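Local atomic coordinates of putative alpha-L-fucosidase (Bacteroides thetaiotaomicron VPI-5482, PDB entry 3GZA), a protein that probably hydrolyses alpha-L-fucosidic bonds, releasing L-fucose from glycans. Residues S135-H140 / Q155-R160; T81-F86 / W180-A185; I388-N393 / Q397-G402; Q366-C371 / T419-T424; T272-A277 / A330-E335. All coordinates share one frame; numbering follows the deposited sequence. Where two conformers were deposited one is given.

How the interactions relate
From the N terminus, the loop after strand 75-79 opens interaction 2, which closes about a hundred residues later at the end of strand 178-181. Interaction 1 is nested inside that loop, folding residues 135-140 back on helix 148-171, and the two contacts touch through Ser135 and Glu83. Interaction 5 follows in series and joins the end of strand 264-273 to helix 327-344, still within the TIM-barrel region. The chain then enters the beta-sandwich part, where interaction 4 links two facing sheets and encloses the hairpin of interaction 3; backbone bonds of Lys391 to Thr419 and Ala420 connect them. No two loops cross.

Interaction 1. Residues S135-H140 / Q155-R160; sequences SLLGIH and QAWYKR. With EDO (1,2-ethanediol), chain K.
Ile139 lies against one face of the Tyr158 ring. From CB the side chain divides into two branches. CG2 leans toward the hydroxyl half of the ring and meets CE2 of Tyr158 at 3.8 Å. CG1 sits over the ring itself, 3.6 Å from the centroid and 13° off the normal, a CH-pi contact; with CG1 anti to the carbonyl carbon (chi1 -52°), this branch is carried out over the ring. At the tip, CD1 reaches back to the root of the ring, 3.7 Å from Tyr158 CG. A second apolar pair lies beside this one: Leu137 CD1 comes within 4.0 Å of CH2 of Trp157, the two side chains crossing at about a right angle. At the pyrrole end of that indole, Trp157 NE1 makes a weak hydrogen bond to O2 of an ethanediol, probably from the crystallisation liquor, at 3.2 Å. The hydroxyl of Tyr158 is hydrogen-bonded to Ile131 O, so an alanine here would probably leave that carbonyl without its donor and Ile139 without the ring it rests on. Gly138 and Ile139 form a G1 beta bulge facing Asn134, within the beta-alpha connection that leads from strand 124-129 to helix 148-171 of the TIM barrel.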
# COMPACT_ATOMS: atom_id res chain seq x y z
N SER A 135 -7.98 -1.09 6.60
CA SER A 135 -8.42 -2.30 5.93
C SER A 135 -7.35 -2.86 5.00
O SER A 135 -7.15 -4.06 4.94
CB SER A 135 -9.71 -2.08 5.17
OG SER A 135 -9.56 -1.13 4.15
N LEU A 136 -6.63 -1.98 4.33
CA LEU A 136 -5.61 -2.47 3.38
C LEU A 136 -4.53 -3.25 4.11
O LEU A 136 -4.11 -4.32 3.64
CB LEU A 136 -4.93 -1.30 2.64
CG LEU A 136 -3.90 -1.76 1.62
CD1 LEU A 136 -4.54 -2.49 0.40
CD2 LEU A 136 -3.05 -0.51 1.27
N LEU A 137 -4.01 -2.67 5.20
CA LEU A 137 -2.86 -3.19 5.92
C LEU A 137 -3.16 -4.18 7.01
O LEU A 137 -2.26 -4.71 7.60
CB LEU A 137 -2.02 -2.06 6.49
CG LEU A 137 -1.46 -1.07 5.45
CD1 LEU A 137 -0.60 -0.08 6.18
CD2 LEU A 137 -0.65 -1.79 4.34
N GLY A 138 -4.43 -4.48 7.23
CA GLY A 138 -4.74 -5.51 8.20
C GLY A 138 -4.66 -5.04 9.64
O GLY A 138 -4.23 -5.82 10.50
N ILE A 139 -5.05 -3.79 9.92
CA ILE A 139 -5.03 -3.27 11.29
C ILE A 139 -6.49 -3.19 11.78
O ILE A 139 -7.34 -2.60 11.10
CB ILE A 139 -4.42 -1.87 11.34
CG1 ILE A 139 -3.05 -1.86 10.64
CG2 ILE A 139 -4.39 -1.38 12.80
CD1 ILE A 139 -1.98 -2.79 11.23
N HIS A 140 -6.76 -3.75 12.96
CA HIS A 140 -8.11 -3.76 13.53
C HIS A 140 -7.96 -3.36 14.99
O HIS A 140 -7.26 -4.04 15.73
CB HIS A 140 -8.70 -5.16 13.42
CG HIS A 140 -10.21 -5.22 13.59
ND1 HIS A 140 -11.07 -4.71 12.64
CD2 HIS A 140 -10.98 -5.77 14.55
CE1 HIS A 140 -12.32 -4.95 13.02
NE2 HIS A 140 -12.30 -5.58 14.18
N GLN A 155 3.56 -5.04 14.20
CA GLN A 155 3.03 -3.98 15.02
C GLN A 155 4.09 -2.86 15.19
O GLN A 155 3.73 -1.67 15.14
CB GLN A 155 2.63 -4.52 16.38
CG GLN A 155 1.86 -3.54 17.21
CD GLN A 155 0.46 -3.36 16.71
OE1 GLN A 155 -0.19 -4.37 16.34
NE2 GLN A 155 -0.07 -2.11 16.80
N ALA A 156 5.36 -3.26 15.37
CA ALA A 156 6.46 -2.27 15.57
C ALA A 156 6.57 -1.42 14.30
O ALA A 156 6.76 -0.20 14.34
CB ALA A 156 7.75 -2.98 15.88
N TRP A 157 6.49 -2.07 13.15
CA TRP A 157 6.54 -1.39 11.85
C TRP A 157 5.37 -0.44 11.66
O TRP A 157 5.56 0.70 11.23
CB TRP A 157 6.62 -2.44 10.72
CG TRP A 157 6.37 -1.83 9.37
CD1 TRP A 157 7.27 -1.19 8.57
CD2 TRP A 157 5.13 -1.81 8.66
NE1 TRP A 157 6.66 -0.72 7.44
CE2 TRP A 157 5.36 -1.12 7.47
CE3 TRP A 157 3.86 -2.32 8.93
CZ2 TRP A 157 4.35 -0.93 6.52
CZ3 TRP A 157 2.87 -2.12 7.97
CH2 TRP A 157 3.16 -1.45 6.79
N TYR A 158 4.16 -0.90 11.98
CA TYR A 158 2.99 -0.11 11.83
C TYR A 158 3.07 1.14 12.74
O TYR A 158 2.70 2.24 12.32
CB TYR A 158 1.71 -0.91 12.08
CG TYR A 158 0.47 -0.08 11.91
CD1 TYR A 158 0.10 0.39 10.65
CD2 TYR A 158 -0.36 0.25 13.00
CE1 TYR A 158 -1.06 1.17 10.47
CE2 TYR A 158 -1.49 1.00 12.84
CZ TYR A 158 -1.86 1.48 11.57
OH TYR A 158 -3.02 2.25 11.42
N LYS A 159 3.52 0.96 13.96
CA LYS A 159 3.69 2.11 14.83
C LYS A 159 4.64 3.16 14.19
O LYS A 159 4.35 4.35 14.24
CB LYS A 159 4.23 1.65 16.20
CG LYS A 159 3.13 0.96 17.04
CD LYS A 159 3.60 0.08 18.19
CE LYS A 159 4.40 0.79 19.20
NZ LYS A 159 4.70 -0.20 20.32
N ARG A 160 5.74 2.70 13.63
CA ARG A 160 6.66 3.63 12.96
C ARG A 160 6.01 4.26 11.76
O ARG A 160 6.25 5.42 11.48
CB ARG A 160 7.98 2.94 12.57
CG ARG A 160 8.91 2.64 13.77
CD ARG A 160 10.23 2.10 13.31
NE ARG A 160 10.15 0.79 12.72
CZ ARG A 160 10.21 -0.35 13.41
NH1 ARG A 160 10.35 -0.38 14.74
NH2 ARG A 160 10.10 -1.48 12.78
C1 EDO K . 7.83 2.29 9.02
O1 EDO K . 9.18 2.87 9.15
C2 EDO K . 7.31 2.90 7.68
O2 EDO K . 7.69 2.14 6.56

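Interaction 2. Residues T81-F86 / W180-A185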
# COMPACT_ATOMS: atom_id res chain seq x y z
N THR A 81 -6.59 10.43 6.86
CA THR A 81 -6.92 9.00 6.72
C THR A 81 -8.12 8.73 7.64
O THR A 81 -8.46 9.55 8.52
CB THR A 81 -5.86 8.02 7.18
OG1 THR A 81 -5.62 8.19 8.61
CG2 THR A 81 -4.54 8.19 6.40
N HIS A 82 -8.77 7.58 7.41
CA HIS A 82 -9.91 7.18 8.18
C HIS A 82 -9.80 5.68 8.43
O HIS A 82 -9.07 5.28 9.34
CB HIS A 82 -11.22 7.71 7.61
CG HIS A 82 -12.39 7.46 8.50
ND1 HIS A 82 -13.27 6.44 8.27
CD2 HIS A 82 -12.80 8.08 9.63
CE1 HIS A 82 -14.19 6.44 9.22
NE2 HIS A 82 -13.91 7.41 10.09
N GLU A 83 -10.50 4.84 7.66
CA GLU A 83 -10.49 3.41 7.86
C GLU A 83 -9.93 2.58 6.71
O GLU A 83 -9.51 1.47 6.93
CB GLU A 83 -11.92 2.90 8.11
CG GLU A 83 -12.53 3.39 9.45
CD GLU A 83 -14.04 3.23 9.51
OE1 GLU A 83 -14.70 3.09 8.44
OE2 GLU A 83 -14.57 3.33 10.61
N THR A 84 -9.90 3.11 5.49
CA THR A 84 -9.45 2.28 4.36
C THR A 84 -7.94 2.15 4.31
O THR A 84 -7.42 1.26 3.67
CB THR A 84 -9.90 2.81 3.00
OG1 THR A 84 -9.20 4.03 2.70
CG2 THR A 84 -11.44 3.01 2.94
N GLY A 85 -7.27 3.08 4.97
CA GLY A 85 -5.84 3.24 4.91
C GLY A 85 -5.40 4.28 3.90
O GLY A 85 -4.21 4.60 3.91
N PHE A 86 -6.29 4.78 3.04
CA PHE A 86 -5.93 5.70 1.99
C PHE A 86 -5.67 7.05 2.57
O PHE A 86 -6.46 7.52 3.39
CB PHE A 86 -7.08 5.82 1.03
CG PHE A 86 -6.73 6.57 -0.24
CD1 PHE A 86 -5.92 5.98 -1.19
CD2 PHE A 86 -7.23 7.82 -0.47
CE1 PHE A 86 -5.62 6.59 -2.37
CE2 PHE A 86 -6.92 8.47 -1.65
CZ PHE A 86 -6.11 7.86 -2.60
N TRP A 180 -6.48 15.15 15.56
CA TRP A 180 -7.55 14.31 16.07
C TRP A 180 -7.34 12.91 15.55
O TRP A 180 -7.41 12.68 14.35
CB TRP A 180 -8.88 14.83 15.55
CG TRP A 180 -10.17 14.13 15.96
CD1 TRP A 180 -10.32 12.88 16.51
CD2 TRP A 180 -11.50 14.63 15.74
NE1 TRP A 180 -11.64 12.60 16.71
CE2 TRP A 180 -12.39 13.65 16.25
CE3 TRP A 180 -12.02 15.81 15.20
CZ2 TRP A 180 -13.76 13.82 16.20
CZ3 TRP A 180 -13.39 15.97 15.17
CH2 TRP A 180 -14.24 14.96 15.61
N PHE A 181 -7.11 11.98 16.44
CA PHE A 181 -6.97 10.58 16.08
C PHE A 181 -8.29 9.87 16.27
O PHE A 181 -8.94 10.04 17.32
CB PHE A 181 -5.92 9.92 16.94
CG PHE A 181 -4.53 10.43 16.69
CD1 PHE A 181 -3.81 9.92 15.64
CD2 PHE A 181 -3.91 11.33 17.53
CE1 PHE A 181 -2.50 10.34 15.38
CE2 PHE A 181 -2.60 11.79 17.25
CZ PHE A 181 -1.92 11.28 16.17
N ASP A 182 -8.68 9.06 15.27
CA ASP A 182 -9.93 8.26 15.33
C ASP A 182 -9.93 7.31 16.50
O ASP A 182 -9.29 6.29 16.45
CB ASP A 182 -10.07 7.48 14.00
CG ASP A 182 -11.23 6.54 13.97
OD1 ASP A 182 -12.18 6.70 14.80
OD2 ASP A 182 -11.20 5.65 13.08
N GLY A 183 -10.73 7.62 17.51
CA GLY A 183 -10.70 6.80 18.70
C GLY A 183 -9.43 6.90 19.50
O GLY A 183 -9.15 6.04 20.32
N GLY A 184 -8.65 7.96 19.27
CA GLY A 184 -7.38 8.22 19.94
C GLY A 184 -6.25 7.42 19.29
O GLY A 184 -6.45 6.74 18.31
N ALA A 185 -5.07 7.49 19.93
CA ALA A 185 -3.88 6.81 19.42
C ALA A 185 -3.40 5.76 20.43
O ALA A 185 -2.23 5.35 20.41
CB ALA A 185 -2.80 7.85 19.09
O HOH W 1 -8.88 4.57 12.09
O HOH W 2 -13.81 4.72 12.81
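His82 and Asp182 bring the two backbones closest, with their CA atoms 7.2 Å apart, too far for direct pairing. Residues 81-86 form an irregular loop, whereas strand 178-181 runs into a type II beta turn from Phe181 to Gly184, closed by a bond from Gly184 N to Phe181 O. On the loop, Thr84 OG1 accepts from Phe86 N at 3.0 Å, an ST turn. The gap is spanned by water around one carboxylate oxygen. A first water donates both to His82 O at 2.8 Å and to Asp182 OD2 at 2.7 Å; a second donates to Glu83 OE2 at 2.7 Å and to the same Asp182 OD2 at 2.8 Å, which thus accepts from both. With CG anti to the backbone N (chi1 175°), the carboxylate of Asp182 is held out toward the loop. The imidazole lies nearby, its NE2 4.4 Å from Asp182 OD2. Glu83 is held by a hydrogen bond to Tyr38 and a salt bridge to Arg44. Beside the carboxylate, Trp180 NE1 and Gly183 N hold the sulfonate of a buffer molecule, consistent with a polar pocket at the C-terminal ends of the barrel strands, where TIM-barrel glycosidases have their active sites.

Interaction 3. Residues I388-N393 / Q397-G402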
# COMPACT_ATOMS: atom_id res chain seq x y z
N ILE A 388 -30.26 34.14 38.28
CA ILE A 388 -30.55 35.36 37.52
C ILE A 388 -31.96 35.78 37.92
O ILE A 388 -32.89 34.96 37.96
CB ILE A 388 -30.45 35.17 36.02
CG1 ILE A 388 -29.01 34.77 35.64
CG2 ILE A 388 -30.89 36.47 35.28
CD1 ILE A 388 -28.83 34.50 34.24
N GLU A 389 -32.08 37.05 38.28
CA GLU A 389 -33.36 37.66 38.67
C GLU A 389 -33.70 38.75 37.69
O GLU A 389 -32.80 39.35 37.11
CB GLU A 389 -33.25 38.28 40.06
CG GLU A 389 -33.10 37.30 41.16
CD GLU A 389 -32.84 38.01 42.46
OE1 GLU A 389 -31.68 38.44 42.65
OE2 GLU A 389 -33.78 38.15 43.27
N ALA A 390 -34.99 38.97 37.50
CA ALA A 390 -35.51 40.05 36.66
C ALA A 390 -36.34 40.96 37.53
O ALA A 390 -37.09 40.50 38.41
CB ALA A 390 -36.36 39.48 35.53
N LYS A 391 -36.17 42.26 37.33
CA LYS A 391 -36.97 43.26 38.07
C LYS A 391 -38.23 43.49 37.26
O LYS A 391 -38.19 44.14 36.22
CB LYS A 391 -36.19 44.56 38.30
CG LYS A 391 -36.94 45.56 39.16
CD LYS A 391 -36.19 46.88 39.32
CE LYS A 391 -35.31 46.94 40.55
NZ LYS A 391 -36.09 47.23 41.79
N VAL A 392 -39.35 42.97 37.77
CA VAL A 392 -40.63 42.97 37.09
C VAL A 392 -41.66 43.68 37.97
O VAL A 392 -41.91 43.27 39.11
CB VAL A 392 -41.08 41.52 36.80
CG1 VAL A 392 -42.43 41.51 36.12
CG2 VAL A 392 -40.02 40.79 35.95
N ASN A 393 -42.20 44.78 37.47
CA ASN A 393 -43.10 45.63 38.24
C ASN A 393 -42.47 46.11 39.54
O ASN A 393 -43.13 46.17 40.59
CB ASN A 393 -44.43 44.92 38.51
CG ASN A 393 -45.16 44.59 37.24
OD1 ASN A 393 -45.33 45.45 36.37
ND2 ASN A 393 -45.62 43.35 37.13
N GLN A 397 -37.66 38.95 40.74
CA GLN A 397 -38.10 37.57 40.73
C GLN A 397 -37.03 36.77 40.03
O GLN A 397 -36.41 37.25 39.10
CB GLN A 397 -39.43 37.39 40.01
CG GLN A 397 -39.43 37.71 38.55
CD GLN A 397 -40.82 37.63 37.96
OE1 GLN A 397 -41.07 36.82 37.05
NE2 GLN A 397 -41.74 38.43 38.48
N THR A 398 -36.83 35.54 40.48
CA THR A 398 -35.83 34.67 39.89
C THR A 398 -36.36 34.06 38.61
O THR A 398 -37.48 33.55 38.58
CB THR A 398 -35.45 33.57 40.87
OG1 THR A 398 -35.02 34.18 42.11
CG2 THR A 398 -34.34 32.68 40.31
N VAL A 399 -35.56 34.16 37.55
CA VAL A 399 -35.89 33.61 36.24
C VAL A 399 -35.13 32.31 35.94
O VAL A 399 -35.60 31.47 35.19
CB VAL A 399 -35.73 34.67 35.12
CG1 VAL A 399 -36.78 35.80 35.31
CG2 VAL A 399 -34.35 35.25 35.11
N CYS A 400 -33.94 32.15 36.52
CA CYS A 400 -33.19 30.89 36.38
C CYS A 400 -32.10 30.74 37.42
O CYS A 400 -31.74 31.70 38.11
CB CYS A 400 -32.62 30.69 34.99
SG CYS A 400 -31.50 31.96 34.47
N LYS A 401 -31.63 29.51 37.54
CA LYS A 401 -30.57 29.17 38.47
C LYS A 401 -29.69 28.15 37.80
O LYS A 401 -30.18 27.32 37.04
CB LYS A 401 -31.15 28.59 39.76
CG LYS A 401 -31.92 29.58 40.62
N GLY A 402 -28.41 28.18 38.10
CA GLY A 402 -27.47 27.20 37.55
C GLY A 402 -26.23 27.03 38.37
O GLY A 402 -26.16 27.49 39.50
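Ile388, Ala390, Val399 and Cys400 form the apolar centre of a beta hairpin made by strands 383-392 and 395-402. The methyls of Val399 are split between two partners: CG2 meets Ile388 CG2 at 3.7 Å, while CG1 meets Ala390 CB at the same spacing. Cys400 SG, turned between its own backbone N and carbonyl carbon (chi1 60°), lies alongside Ile388. Leu421 and Leu423 of the adjoining strand continue this buried face. Val399 and Cys400 share Ile388 as partner, a classic beta bulge that shifts the register by one. Ile388 O consequently accepts twice, from Val399 N at 2.8 Å and weakly from Cys400 N at 3.3 Å, and Ile388 N in turn donates to Cys400 O at 2.9 Å. Further along, the extended side chain of Gln397 runs across Val392, with NE2 3.6 Å from Val392 CB and its CD against Val392 CG2. An alanine in its place would probably strip that flank of Val392 of its amide cover. On the other face of the sheet, Glu389 CG passes Thr398 OG1 at 3.8 Å, and the carboxylate beyond forms a salt bridge with Arg422 on the neighbouring strand. In the pair Ala390-Gln397, Ala390 N donates to Gln397 O at 2.7 Å, with the donor nearly on the line of the carbonyl bond (C=O...N 163°).

Interaction 4. Residues Q366-C371 / T419-T424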
# COMPACT_ATOMS: atom_id res chain seq x y z
N GLN A 366 -39.02 46.36 29.28
CA GLN A 366 -39.19 45.63 28.04
C GLN A 366 -39.08 44.14 28.26
O GLN A 366 -38.67 43.67 29.33
CB GLN A 366 -38.15 46.09 27.03
CG GLN A 366 -36.73 45.76 27.45
CD GLN A 366 -35.72 46.41 26.56
OE1 GLN A 366 -35.48 45.93 25.46
NE2 GLN A 366 -35.10 47.48 27.04
N SER A 367 -39.40 43.40 27.21
CA SER A 367 -39.38 41.95 27.25
C SER A 367 -37.95 41.39 27.26
O SER A 367 -37.05 41.92 26.61
CB SER A 367 -40.14 41.40 26.04
OG SER A 367 -40.41 40.01 26.20
N VAL A 368 -37.76 40.31 28.01
CA VAL A 368 -36.46 39.63 28.08
C VAL A 368 -36.74 38.14 28.24
O VAL A 368 -37.60 37.77 29.02
CB VAL A 368 -35.61 40.09 29.28
CG1 VAL A 368 -34.22 39.44 29.23
CG2 VAL A 368 -35.47 41.58 29.31
N ASN A 369 -36.02 37.29 27.49
CA ASN A 369 -36.19 35.82 27.65
C ASN A 369 -34.90 35.00 27.56
O ASN A 369 -34.93 33.76 27.64
CB ASN A 369 -37.24 35.27 26.68
CG ASN A 369 -36.78 35.29 25.25
OD1 ASN A 369 -36.15 36.24 24.82
ND2 ASN A 369 -37.12 34.24 24.51
N TYR A 370 -33.78 35.69 27.37
CA TYR A 370 -32.50 35.01 27.30
C TYR A 370 -31.42 35.85 27.93
O TYR A 370 -31.50 37.07 27.98
CB TYR A 370 -32.00 34.85 25.86
CG TYR A 370 -32.43 33.71 25.00
CD1 TYR A 370 -31.68 32.57 24.92
CD2 TYR A 370 -33.53 33.82 24.17
CE1 TYR A 370 -32.03 31.54 24.10
CE2 TYR A 370 -33.89 32.79 23.33
CZ TYR A 370 -33.14 31.65 23.29
OH TYR A 370 -33.45 30.62 22.43
N CYS A 371 -30.43 35.17 28.46
CA CYS A 371 -29.24 35.79 29.02
C CYS A 371 -28.03 34.97 28.60
O CYS A 371 -28.16 33.77 28.40
CB CYS A 371 -29.26 35.80 30.55
SG CYS A 371 -30.40 36.94 31.29
N THR A 419 -37.22 45.71 33.92
CA THR A 419 -36.43 46.94 33.83
C THR A 419 -34.95 46.66 34.10
O THR A 419 -34.09 47.50 33.85
CB THR A 419 -36.95 48.00 34.77
OG1 THR A 419 -36.99 47.49 36.11
CG2 THR A 419 -38.37 48.43 34.36
N ALA A 420 -34.63 45.46 34.60
CA ALA A 420 -33.27 45.14 34.92
C ALA A 420 -33.15 43.65 35.16
O ALA A 420 -34.14 42.99 35.44
CB ALA A 420 -32.84 45.93 36.16
N LEU A 421 -31.95 43.12 34.97
CA LEU A 421 -31.63 41.74 35.32
C LEU A 421 -30.51 41.77 36.33
O LEU A 421 -29.71 42.71 36.36
CB LEU A 421 -31.15 40.93 34.12
CG LEU A 421 -32.16 40.58 33.04
CD1 LEU A 421 -31.49 39.60 32.11
CD2 LEU A 421 -33.43 39.98 33.61
N ARG A 422 -30.42 40.74 37.16
CA ARG A 422 -29.35 40.70 38.13
C ARG A 422 -28.81 39.29 38.24
O ARG A 422 -29.55 38.35 38.44
CB ARG A 422 -29.81 41.17 39.50
CG ARG A 422 -28.67 41.26 40.54
CD ARG A 422 -29.13 42.01 41.75
NE ARG A 422 -30.25 41.34 42.41
CZ ARG A 422 -30.99 41.90 43.37
NH1 ARG A 422 -30.76 43.14 43.79
NH2 ARG A 422 -32.00 41.23 43.91
N LEU A 423 -27.49 39.20 38.12
CA LEU A 423 -26.77 37.93 38.26
C LEU A 423 -26.11 37.92 39.63
O LEU A 423 -25.37 38.83 39.98
CB LEU A 423 -25.69 37.86 37.19
CG LEU A 423 -24.69 36.69 37.30
CD1 LEU A 423 -25.38 35.35 37.09
CD2 LEU A 423 -23.61 36.93 36.29
N THR A 424 -26.42 36.90 40.43
CA THR A 424 -25.81 36.71 41.74
C THR A 424 -25.08 35.37 41.72
O THR A 424 -25.68 34.35 41.39
CB THR A 424 -26.85 36.66 42.84
OG1 THR A 424 -27.62 37.87 42.81
CG2 THR A 424 -26.18 36.51 44.19
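Leu421 carries the contact, pushing one methyl between Val368 and Cys371. The interactions across it are apolar. Val368 CG1 and Leu421 CD1 meet tip to tip at 4.0 Å. CG of Leu421 is anti to the carbonyl carbon (chi1 -70°), and this sends the methyl across to the other strand. The same CD1 lies 3.0 Å from Cys371 SG; this is shorter than a normal apolar contact, and since Cys371 was modelled in two conformers the exact spacing is doubtful. Phe437 and Ala439 also touch Leu421, and Phe413 and Ile388 pack on Cys371.

Hydrogen bonding runs within each sheet rather than across the contact. Val368 pairs through its backbone with Val416, whereas Asn369 and Tyr370 both face Tyr440 in a classic beta bulge.

A charged group meets an aromatic ring next to Leu421, where Arg422 makes a cation-pi contact with Trp396.

The backbones stay well apart, with the CA atoms of Val368 and Leu421 9.0 Å from each other. Strand 366-375 belongs to one four-stranded antiparallel sheet and strand 420-428 to another; side chains from both meet between them, the face-to-face packing of a beta sandwich, as in F5/8 type C domains.

Interaction 5. Residues T272-A277 / A330-E335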
# COMPACT_ATOMS: atom_id res chain seq x y z
N THR A 272 -21.65 16.31 16.12
CA THR A 272 -22.77 15.68 15.45
C THR A 272 -22.59 15.81 13.95
O THR A 272 -22.08 16.78 13.47
CB THR A 272 -24.12 16.34 15.81
OG1 THR A 272 -25.21 15.69 15.11
CG2 THR A 272 -24.16 17.86 15.50
N PRO A 273 -23.01 14.78 13.23
CA PRO A 273 -23.09 14.98 11.79
C PRO A 273 -24.18 16.01 11.51
O PRO A 273 -25.14 16.11 12.28
CB PRO A 273 -23.58 13.63 11.26
CG PRO A 273 -23.92 12.83 12.35
CD PRO A 273 -23.45 13.43 13.64
N LEU A 274 -24.02 16.80 10.45
CA LEU A 274 -25.12 17.64 9.98
C LEU A 274 -26.28 16.77 9.46
O LEU A 274 -27.45 17.09 9.65
CB LEU A 274 -24.62 18.58 8.89
CG LEU A 274 -25.67 19.45 8.23
CD1 LEU A 274 -26.41 20.38 9.25
CD2 LEU A 274 -25.04 20.28 7.06
N ARG A 275 -25.93 15.66 8.80
CA ARG A 275 -26.88 14.75 8.22
C ARG A 275 -27.32 13.72 9.25
O ARG A 275 -26.99 12.51 9.20
CB ARG A 275 -26.28 14.10 7.00
CG ARG A 275 -26.14 15.09 5.85
CD ARG A 275 -25.44 14.52 4.62
NE ARG A 275 -25.64 15.42 3.48
CZ ARG A 275 -25.79 15.06 2.21
NH1 ARG A 275 -25.67 13.79 1.83
NH2 ARG A 275 -26.06 15.98 1.29
N GLY A 276 -28.11 14.22 10.20
CA GLY A 276 -28.57 13.41 11.33
C GLY A 276 -30.07 13.34 11.51
O GLY A 276 -30.54 12.85 12.53
N ALA A 277 -30.87 13.79 10.54
CA ALA A 277 -32.30 13.76 10.62
C ALA A 277 -32.89 12.49 10.00
O ALA A 277 -32.21 11.74 9.33
CB ALA A 277 -32.90 15.03 9.88
N ALA A 330 -24.93 23.45 2.46
CA ALA A 330 -24.35 24.81 2.53
C ALA A 330 -25.39 25.85 2.91
O ALA A 330 -25.14 26.77 3.71
CB ALA A 330 -23.70 25.17 1.18
N GLN A 331 -26.58 25.72 2.34
CA GLN A 331 -27.64 26.68 2.64
C GLN A 331 -28.03 26.55 4.11
O GLN A 331 -28.23 27.53 4.77
CB GLN A 331 -28.82 26.50 1.71
CG GLN A 331 -30.05 27.31 2.03
CD GLN A 331 -29.80 28.82 2.03
OE1 GLN A 331 -28.92 29.34 1.32
NE2 GLN A 331 -30.59 29.53 2.82
N ARG A 332 -28.19 25.32 4.60
CA ARG A 332 -28.58 25.10 6.01
C ARG A 332 -27.54 25.66 6.97
O ARG A 332 -27.88 26.18 8.04
CB ARG A 332 -28.78 23.61 6.29
CG ARG A 332 -29.24 23.26 7.69
CD ARG A 332 -30.57 23.98 8.10
NE ARG A 332 -31.60 24.08 7.05
CZ ARG A 332 -32.39 23.09 6.66
NH1 ARG A 332 -32.28 21.87 7.18
NH2 ARG A 332 -33.25 23.27 5.69
N LEU A 333 -26.28 25.46 6.64
CA LEU A 333 -25.18 26.01 7.40
C LEU A 333 -25.26 27.53 7.46
O LEU A 333 -25.08 28.11 8.54
CB LEU A 333 -23.85 25.55 6.82
CG LEU A 333 -23.52 24.08 7.05
CD1 LEU A 333 -22.37 23.59 6.13
CD2 LEU A 333 -23.20 23.73 8.53
N LYS A 334 -25.53 28.16 6.33
CA LYS A 334 -25.67 29.62 6.31
C LYS A 334 -26.83 30.03 7.20
O LYS A 334 -26.74 31.01 7.98
CB LYS A 334 -25.87 30.10 4.88
CG LYS A 334 -26.13 31.61 4.81
CD LYS A 334 -26.50 31.96 3.40
CE LYS A 334 -26.66 33.45 3.19
NZ LYS A 334 -27.87 33.97 3.86
N GLU A 335 -27.95 29.32 7.08
CA GLU A 335 -29.11 29.62 7.91
C GLU A 335 -28.76 29.54 9.42
O GLU A 335 -29.25 30.36 10.21
CB GLU A 335 -30.27 28.68 7.59
CG GLU A 335 -30.89 28.87 6.20
CD GLU A 335 -31.83 27.79 5.79
OE1 GLU A 335 -32.03 26.83 6.56
OE2 GLU A 335 -32.36 27.90 4.64
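The guanidinium of Arg332, whose side chain touches Leu274, has the carboxylate of Glu335 at its edge, close to its plane. Arg332 NE donates to Glu335 OE1 at 2.8 Å as part of a salt bridge between residues three apart on the helix, meeting the oxygen on its syn side but 31° out of the carboxylate plane. The other oxygen is used from the opposite lone-pair side: Gln331 NE2 reaches Glu335 OE2 at 3.0 Å on the anti side, with the oxygen nearly in the amide plane. Two neighbours on the helix thus hold one carboxylate and limit its rotation. Arg332 is fixed at a second point by a hydrogen bond from NH1 to Tyr294 O.

Across the segments the contact is apolar. Leu274 CD1 lies 4.3 Å from Arg332 CG, and its other methyl, CD2, is 4.1 Å from Leu333 CG. The CG of Leu274 is anti to its own N (chi1 176°), which carries both methyls out to the helix. These residues join the end of strand 264-273 to helix 327-344 in the TIM barrel, where Leu315 and Leu317 of the parallel neighbour strand 312-317 pack on Leu333, and Leu299 of helix 296-304 touches Leu274 and Arg332.

At the strand end Thr272 OG1 donates to Pro273 O at 2.9 Å; in the loop that follows, Arg275 is the centre of an inverse gamma turn, with a weak bond from Gly276 N to Leu274 O at 3.0 Å. The Arg275 guanidinium makes a salt bridge to Asp329, just ahead of residues 330-335 on the same helix.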